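Local structure of probable zinc protease PqqL (Escherichia coli, 6OFT) at residues Arg323-Ala335 with Glu433-Leu446. The protein probably acts as a zinc-dependent endopeptidase of the M16 family in the periplasm, the chain here being the first half of the protein. Sequence-based numbering, arbitrary orientation.
Sequences RVNARDDNMQDAA and EQMVNNEVAAKKAL
Asn438 ND2 donates to Asp329 OD1 at 2.8 Å, an almost straight bond (172°) that lies in the amide plane but reaches the oxygen from above the carboxylate. The other half of the same amide works as an N-cap: OD1 accepts from Ala441 N at 2.9 Å and more weakly from Val440 N. Turned between its backbone N and carbonyl carbon (chi1 62°), the side chain can serve both the helix start and Asp329. With an alanine here, Asp329 OD1 would probably lose this donor and the amides of Val440 and Ala441 their side-chain cap. The Asp329 carboxylate also lies against Val440 CB and Ala441 CB.

At the other end, Arg323 NH2 forms a salt bridge with Glu433 OE2 (3.2 Å), edge-on in the guanidinium plane, and a water links NH1 to the same oxygen. Glu433 OE1 pairs with Arg156, while Met435 SD comes obliquely to the guanidinium, 3.7 Å from NH1.

Between these polar ends sits Met331. Bent at chi2 and chi3, its chain carries CE to Val436 CG1 (3.7 Å), with CB and CG against the backbone of helix 439-444. A second water joins Met331 O to Gln434 OE1, which also accepts from Leu446 N. Leu446 CD2 packs on Ala335 CB at 3.8 Å, beside Gln332 NE2.

Strand 256-264 separates strands 317-326 and 430-436 in the sheet, so the contact reaches across it, joining two strand-to-helix connections at one end of the second alpha/beta domain of this M16 half, away from the predicted zinc site.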
ATOM      1  N   ARG A 323       4.342  11.626  14.404  1.00 25.98           N
ATOM      2  CA  ARG A 323       5.775  11.882  14.400  1.00 26.70           C
ATOM      3  C   ARG A 323       6.148  13.356  14.448  1.00 31.11           C
ATOM      4  O   ARG A 323       5.487  14.181  13.824  1.00 29.97           O
ATOM      5  CB  ARG A 323       6.405  11.197  13.172  1.00 26.65           C
ATOM      6  CG  ARG A 323       7.929  11.368  13.050  1.00 33.51           C
ATOM      7  CD  ARG A 323       8.481  10.701  11.807  1.00 40.39           C
ATOM      8  NE  ARG A 323       8.292   9.248  11.815  1.00 45.94           N
ATOM      9  CZ  ARG A 323       9.046   8.398  12.504  1.00 57.96           C
ATOM     10  NH1 ARG A 323      10.042   8.846  13.260  1.00 44.17           N
ATOM     11  NH2 ARG A 323       8.809   7.093  12.447  1.00 42.49           N
ATOM     12  N   VAL A 324       7.230  13.671  15.191  1.00 27.75           N
ATOM     13  CA  VAL A 324       7.833  14.994  15.262  1.00 27.82           C
ATOM     14  C   VAL A 324       9.323  14.813  14.928  1.00 33.46           C
ATOM     15  O   VAL A 324      10.012  14.031  15.591  1.00 33.51           O
ATOM     16  CB  VAL A 324       7.598  15.757  16.601  1.00 31.69           C
ATOM     17  CG1 VAL A 324       8.518  16.970  16.710  1.00 31.98           C
ATOM     18  CG2 VAL A 324       6.140  16.193  16.755  1.00 30.89           C
ATOM     19  N   ASN A 325       9.804  15.519  13.888  1.00 30.04           N
ATOM     20  CA  ASN A 325      11.198  15.483  13.460  1.00 30.16           C
ATOM     21  C   ASN A 325      12.019  16.483  14.261  1.00 35.60           C
ATOM     22  O   ASN A 325      11.622  17.642  14.419  1.00 34.40           O
ATOM     23  CB  ASN A 325      11.319  15.718  11.959  1.00 31.71           C
ATOM     24  CG  ASN A 325      10.473  14.766  11.132  1.00 51.09           C
ATOM     25  OD1 ASN A 325       9.692  15.188  10.273  1.00 51.03           O
ATOM     26  ND2 ASN A 325      10.588  13.464  11.388  1.00 32.84           N
ATOM     27  N   ALA A 326      13.145  16.009  14.809  1.00 34.43           N
ATOM     28  CA  ALA A 326      14.041  16.801  15.638  1.00 36.25           C
ATOM     29  C   ALA A 326      14.942  17.751  14.864  1.00 43.78           C
ATOM     30  O   ALA A 326      15.373  17.459  13.744  1.00 42.62           O
ATOM     31  CB  ALA A 326      14.878  15.895  16.522  1.00 37.15           C
ATOM     32  N   ARG A 327      15.212  18.901  15.489  1.00 45.09           N
ATOM     33  CA  ARG A 327      16.127  19.925  15.007  1.00 47.29           C
ATOM     34  C   ARG A 327      17.491  19.412  15.469  1.00 52.27           C
ATOM     35  O   ARG A 327      17.755  19.385  16.677  1.00 51.38           O
ATOM     36  CB  ARG A 327      15.780  21.275  15.659  1.00 50.69           C
ATOM     37  CG  ARG A 327      16.769  22.387  15.373  1.00 66.88           C
ATOM     38  CD  ARG A 327      16.400  23.634  16.151  1.00 80.21           C
ATOM     39  NE  ARG A 327      17.183  24.797  15.732  1.00 89.88           N
ATOM     40  CZ  ARG A 327      16.877  25.574  14.698  1.00104.71           C
ATOM     41  NH1 ARG A 327      17.643  26.610  14.391  1.00 93.51           N
ATOM     42  NH2 ARG A 327      15.807  25.312  13.954  1.00 89.84           N
ATOM     43  N   ASP A 328      18.303  18.909  14.509  1.00 49.42           N
ATOM     44  CA  ASP A 328      19.628  18.315  14.726  1.00 49.89           C
ATOM     45  C   ASP A 328      19.551  17.051  15.613  1.00 50.15           C
ATOM     46  O   ASP A 328      18.994  16.031  15.185  1.00 47.93           O
ATOM     47  CB  ASP A 328      20.645  19.347  15.282  1.00 53.72           C
ATOM     48  CG  ASP A 328      20.809  20.600  14.445  1.00 71.18           C
ATOM     49  OD1 ASP A 328      21.132  20.471  13.238  1.00 71.73           O
ATOM     50  OD2 ASP A 328      20.639  21.715  15.002  1.00 79.21           O
ATOM     51  N   ASP A 329      20.087  17.149  16.849  1.00 45.18           N
ATOM     52  CA  ASP A 329      20.163  16.090  17.859  1.00 44.13           C
ATOM     53  C   ASP A 329      19.300  16.411  19.092  1.00 45.34           C
ATOM     54  O   ASP A 329      19.371  15.704  20.098  1.00 44.48           O
ATOM     55  CB  ASP A 329      21.640  15.886  18.269  1.00 46.50           C
ATOM     56  CG  ASP A 329      22.566  15.575  17.106  1.00 56.31           C
ATOM     57  OD1 ASP A 329      22.080  15.035  16.083  1.00 55.56           O
ATOM     58  OD2 ASP A 329      23.771  15.870  17.215  1.00 66.86           O
ATOM     59  N   ASN A 330      18.467  17.456  18.998  1.00 40.53           N
ATOM     60  CA  ASN A 330      17.621  17.902  20.091  1.00 39.96           C
ATOM     61  C   ASN A 330      16.400  16.987  20.260  1.00 40.80           C
ATOM     62  O   ASN A 330      15.284  17.327  19.856  1.00 39.87           O
ATOM     63  CB  ASN A 330      17.266  19.395  19.932  1.00 44.47           C
ATOM     64  CG  ASN A 330      18.466  20.315  19.735  1.00 76.95           C
ATOM     65  OD1 ASN A 330      19.623  19.988  20.065  1.00 72.32           O
ATOM     66  ND2 ASN A 330      18.212  21.497  19.186  1.00 70.17           N
ATOM     67  N   MET A 331      16.635  15.811  20.873  1.00 35.44           N
ATOM     68  CA  MET A 331      15.602  14.798  21.121  1.00 34.24           C
ATOM     69  C   MET A 331      14.566  15.237  22.155  1.00 38.27           C
ATOM     70  O   MET A 331      13.399  14.862  22.038  1.00 37.56           O
ATOM     71  CB  MET A 331      16.223  13.435  21.484  1.00 36.15           C
ATOM     72  CG  MET A 331      17.206  12.897  20.434  1.00 38.88           C
ATOM     73  SD  MET A 331      16.538  12.761  18.756  1.00 41.61           S
ATOM     74  CE  MET A 331      15.620  11.236  18.894  1.00 37.60           C
ATOM     75  N   GLN A 332      14.979  16.055  23.139  1.00 36.03           N
ATOM     76  CA  GLN A 332      14.096  16.560  24.196  1.00 36.28           C
ATOM     77  C   GLN A 332      13.026  17.495  23.637  1.00 40.51           C
ATOM     78  O   GLN A 332      11.852  17.359  23.989  1.00 39.46           O
ATOM     79  CB  GLN A 332      14.900  17.238  25.314  1.00 38.75           C
ATOM     80  CG  GLN A 332      14.136  17.373  26.630  1.00 56.81           C
ATOM     81  CD  GLN A 332      13.974  16.053  27.340  1.00 72.36           C
ATOM     82  OE1 GLN A 332      14.950  15.374  27.686  1.00 69.87           O
ATOM     83  NE2 GLN A 332      12.731  15.665  27.575  1.00 57.88           N
ATOM     84  N   ASP A 333      13.419  18.394  22.726  1.00 38.09           N
ATOM     85  CA  ASP A 333      12.500  19.342  22.093  1.00 37.94           C
ATOM     86  C   ASP A 333      11.468  18.659  21.211  1.00 39.96           C
ATOM     87  O   ASP A 333      10.312  19.089  21.194  1.00 39.26           O
ATOM     88  CB  ASP A 333      13.269  20.437  21.328  1.00 40.06           C
ATOM     89  CG  ASP A 333      13.978  21.439  22.225  1.00 45.67           C
ATOM     90  OD1 ASP A 333      14.814  22.209  21.707  1.00 47.92           O
ATOM     91  OD2 ASP A 333      13.694  21.454  23.445  1.00 44.83           O
ATOM     92  N   ALA A 334      11.887  17.596  20.487  1.00 35.63           N
ATOM     93  CA  ALA A 334      11.021  16.791  19.625  1.00 34.36           C
ATOM     94  C   ALA A 334       9.954  16.099  20.480  1.00 35.21           C
ATOM     95  O   ALA A 334       8.763  16.225  20.190  1.00 34.37           O
ATOM     96  CB  ALA A 334      11.846  15.753  18.874  1.00 35.00           C
ATOM     97  N   ALA A 335      10.392  15.415  21.561  1.00 30.80           N
ATOM     98  CA  ALA A 335       9.531  14.713  22.510  1.00 29.78           C
ATOM     99  C   ALA A 335       8.552  15.710  23.146  1.00 33.10           C
ATOM    100  O   ALA A 335       7.346  15.440  23.174  1.00 30.33           O
ATOM    101  CB  ALA A 335      10.377  14.029  23.576  1.00 30.62           C
ATOM    102  N   GLU A 433       8.780   5.282  19.436  1.00 24.26           N
ATOM    103  CA  GLU A 433       9.964   5.057  18.634  1.00 24.44           C
ATOM    104  C   GLU A 433      10.784   6.321  18.421  1.00 27.72           C
ATOM    105  O   GLU A 433      10.245   7.358  18.057  1.00 26.61           O
ATOM    106  CB  GLU A 433       9.560   4.448  17.285  1.00 25.32           C
ATOM    107  CG  GLU A 433      10.723   4.051  16.396  1.00 30.35           C
ATOM    108  CD  GLU A 433      10.265   3.903  14.966  1.00 40.62           C
ATOM    109  OE1 GLU A 433       9.820   2.791  14.605  1.00 28.12           O
ATOM    110  OE2 GLU A 433      10.306   4.905  14.219  1.00 32.42           O
ATOM    111  N   GLN A 434      12.096   6.206  18.609  1.00 24.80           N
ATOM    112  CA  GLN A 434      13.034   7.286  18.349  1.00 25.07           C
ATOM    113  C   GLN A 434      14.015   6.851  17.288  1.00 29.69           C
ATOM    114  O   GLN A 434      14.407   5.691  17.253  1.00 27.67           O
ATOM    115  CB  GLN A 434      13.770   7.730  19.616  1.00 26.78           C
ATOM    116  CG  GLN A 434      12.939   8.702  20.452  1.00 29.67           C
ATOM    117  CD  GLN A 434      13.473   8.872  21.843  1.00 33.76           C
ATOM    118  OE1 GLN A 434      13.886   9.959  22.248  1.00 31.86           O
ATOM    119  NE2 GLN A 434      13.462   7.806  22.613  1.00 25.71           N
ATOM    120  N   MET A 435      14.417   7.786  16.431  1.00 27.95           N
ATOM    121  CA  MET A 435      15.378   7.533  15.364  1.00 27.80           C
ATOM    122  C   MET A 435      16.566   8.439  15.581  1.00 32.16           C
ATOM    123  O   MET A 435      16.385   9.634  15.803  1.00 31.04           O
ATOM    124  CB  MET A 435      14.730   7.747  13.993  1.00 29.63           C
ATOM    125  CG  MET A 435      13.813   6.609  13.609  1.00 32.67           C
ATOM    126  SD  MET A 435      12.917   6.860  12.063  1.00 36.61           S
ATOM    127  CE  MET A 435      14.293   6.757  10.845  1.00 33.47           C
ATOM    128  N   VAL A 436      17.769   7.841  15.656  1.00 30.47           N
ATOM    129  CA  VAL A 436      19.039   8.540  15.904  1.00 31.40           C
ATOM    130  C   VAL A 436      20.084   8.162  14.839  1.00 36.99           C
ATOM    131  O   VAL A 436      20.087   7.023  14.364  1.00 35.93           O
ATOM    132  CB  VAL A 436      19.565   8.403  17.360  1.00 35.08           C
ATOM    133  CG1 VAL A 436      18.620   9.081  18.342  1.00 34.91           C
ATOM    134  CG2 VAL A 436      19.806   6.946  17.760  1.00 34.62           C
ATOM    135  N   ASN A 437      20.925   9.128  14.427  1.00 36.04           N
ATOM    136  CA  ASN A 437      21.920   8.871  13.372  1.00 36.88           C
ATOM    137  C   ASN A 437      23.370   9.199  13.770  1.00 42.88           C
ATOM    138  O   ASN A 437      24.274   9.091  12.945  1.00 43.55           O
ATOM    139  CB  ASN A 437      21.528   9.574  12.059  1.00 35.92           C
ATOM    140  CG  ASN A 437      21.369  11.073  12.123  1.00 44.87           C
ATOM    141  OD1 ASN A 437      21.755  11.747  13.088  1.00 33.62           O
ATOM    142  ND2 ASN A 437      20.789  11.623  11.074  1.00 38.29           N
ATOM    143  N   ASN A 438      23.587   9.580  15.027  1.00 40.39           N
ATOM    144  CA  ASN A 438      24.910   9.879  15.585  1.00 40.97           C
ATOM    145  C   ASN A 438      24.859   9.611  17.081  1.00 45.74           C
ATOM    146  O   ASN A 438      23.763   9.435  17.630  1.00 43.81           O
ATOM    147  CB  ASN A 438      25.372  11.312  15.253  1.00 39.08           C
ATOM    148  CG  ASN A 438      24.496  12.402  15.812  1.00 53.44           C
ATOM    149  OD1 ASN A 438      24.564  12.739  17.001  1.00 49.79           O
ATOM    150  ND2 ASN A 438      23.666  12.990  14.968  1.00 39.36           N
ATOM    151  N   GLU A 439      26.028   9.578  17.742  1.00 44.25           N
ATOM    152  CA  GLU A 439      26.095   9.291  19.169  1.00 44.58           C
ATOM    153  C   GLU A 439      25.688  10.481  20.050  1.00 47.61           C
ATOM    154  O   GLU A 439      25.402  10.262  21.227  1.00 47.39           O
ATOM    155  CB  GLU A 439      27.463   8.695  19.568  1.00 47.19           C
ATOM    156  CG  GLU A 439      27.644   7.253  19.089  1.00 59.51           C
ATOM    157  CD  GLU A 439      26.441   6.331  19.257  1.00 82.99           C
ATOM    158  OE1 GLU A 439      26.159   5.928  20.410  1.00 84.72           O
ATOM    159  OE2 GLU A 439      25.772   6.026  18.241  1.00 67.07           O
ATOM    160  N   VAL A 440      25.591  11.712  19.492  1.00 44.09           N
ATOM    161  CA  VAL A 440      25.115  12.875  20.267  1.00 43.93           C
ATOM    162  C   VAL A 440      23.576  12.722  20.422  1.00 45.81           C
ATOM    163  O   VAL A 440      23.072  12.782  21.545  1.00 45.03           O
ATOM    164  CB  VAL A 440      25.507  14.257  19.667  1.00 48.32           C
ATOM    165  CG1 VAL A 440      25.066  15.405  20.575  1.00 48.33           C
ATOM    166  CG2 VAL A 440      27.004  14.345  19.372  1.00 48.90           C
ATOM    167  N   ALA A 441      22.851  12.463  19.306  1.00 40.71           N
ATOM    168  CA  ALA A 441      21.398  12.245  19.350  1.00 39.40           C
ATOM    169  C   ALA A 441      21.064  10.958  20.123  1.00 42.81           C
ATOM    170  O   ALA A 441      20.055  10.931  20.835  1.00 42.41           O
ATOM    171  CB  ALA A 441      20.813  12.191  17.944  1.00 39.46           C
ATOM    172  N   ALA A 442      21.934   9.912  20.013  1.00 38.72           N
ATOM    173  CA  ALA A 442      21.780   8.618  20.700  1.00 38.05           C
ATOM    174  C   ALA A 442      21.829   8.788  22.206  1.00 41.49           C
ATOM    175  O   ALA A 442      21.045   8.160  22.919  1.00 39.90           O
ATOM    176  CB  ALA A 442      22.851   7.632  20.246  1.00 39.07           C
ATOM    177  N   LYS A 443      22.750   9.652  22.686  1.00 39.49           N
ATOM    178  CA  LYS A 443      22.923  10.001  24.099  1.00 39.45           C
ATOM    179  C   LYS A 443      21.757  10.900  24.539  1.00 41.10           C
ATOM    180  O   LYS A 443      21.380  10.879  25.708  1.00 41.71           O
ATOM    181  CB  LYS A 443      24.287  10.715  24.295  1.00 42.77           C
ATOM    182  CG  LYS A 443      24.676  11.084  25.733  1.00 61.59           C
ATOM    183  CD  LYS A 443      25.381   9.950  26.480  1.00 73.57           C
ATOM    184  CE  LYS A 443      26.297  10.455  27.577  1.00 87.80           C
ATOM    185  NZ  LYS A 443      25.549  11.010  28.739  1.00 95.62           N
ATOM    186  N   LYS A 444      21.188  11.681  23.601  1.00 36.56           N
ATOM    187  CA  LYS A 444      20.068  12.596  23.861  1.00 35.97           C
ATOM    188  C   LYS A 444      18.687  11.925  23.829  1.00 38.00           C
ATOM    189  O   LYS A 444      17.740  12.472  24.399  1.00 36.09           O
ATOM    190  CB  LYS A 444      20.119  13.816  22.926  1.00 38.17           C
ATOM    191  CG  LYS A 444      21.055  14.891  23.486  1.00 46.73           C
ATOM    192  CD  LYS A 444      21.293  16.044  22.539  1.00 55.75           C
ATOM    193  CE  LYS A 444      22.216  17.078  23.135  1.00 69.25           C
ATOM    194  NZ  LYS A 444      22.358  18.258  22.244  1.00 78.40           N
ATOM    195  N   ALA A 445      18.575  10.731  23.200  1.00 34.35           N
ATOM    196  CA  ALA A 445      17.318   9.984  23.113  1.00 32.90           C
ATOM    197  C   ALA A 445      16.747   9.684  24.506  1.00 35.72           C
ATOM    198  O   ALA A 445      17.495   9.361  25.431  1.00 35.26           O
ATOM    199  CB  ALA A 445      17.517   8.695  22.324  1.00 33.33           C
ATOM    200  N   LEU A 446      15.430   9.847  24.663  1.00 31.20           N
ATOM    201  CA  LEU A 446      14.773   9.617  25.945  1.00 30.97           C
ATOM    202  C   LEU A 446      14.605   8.124  26.189  1.00 33.25           C
ATOM    203  O   LEU A 446      14.220   7.391  25.277  1.00 32.14           O
ATOM    204  CB  LEU A 446      13.389  10.307  25.984  1.00 30.77           C
ATOM    205  CG  LEU A 446      13.313  11.811  26.303  1.00 35.88           C
ATOM    206  CD1 LEU A 446      13.817  12.682  25.134  1.00 35.68           C
ATOM    207  CD2 LEU A 446      11.877  12.211  26.586  1.00 37.45           C
TER
HETATM  208  O   HOH W   1      10.914   7.330  15.308  1.00 29.77           O
HETATM  209  O   HOH W   2      12.830  12.280  21.073  1.00 34.51           O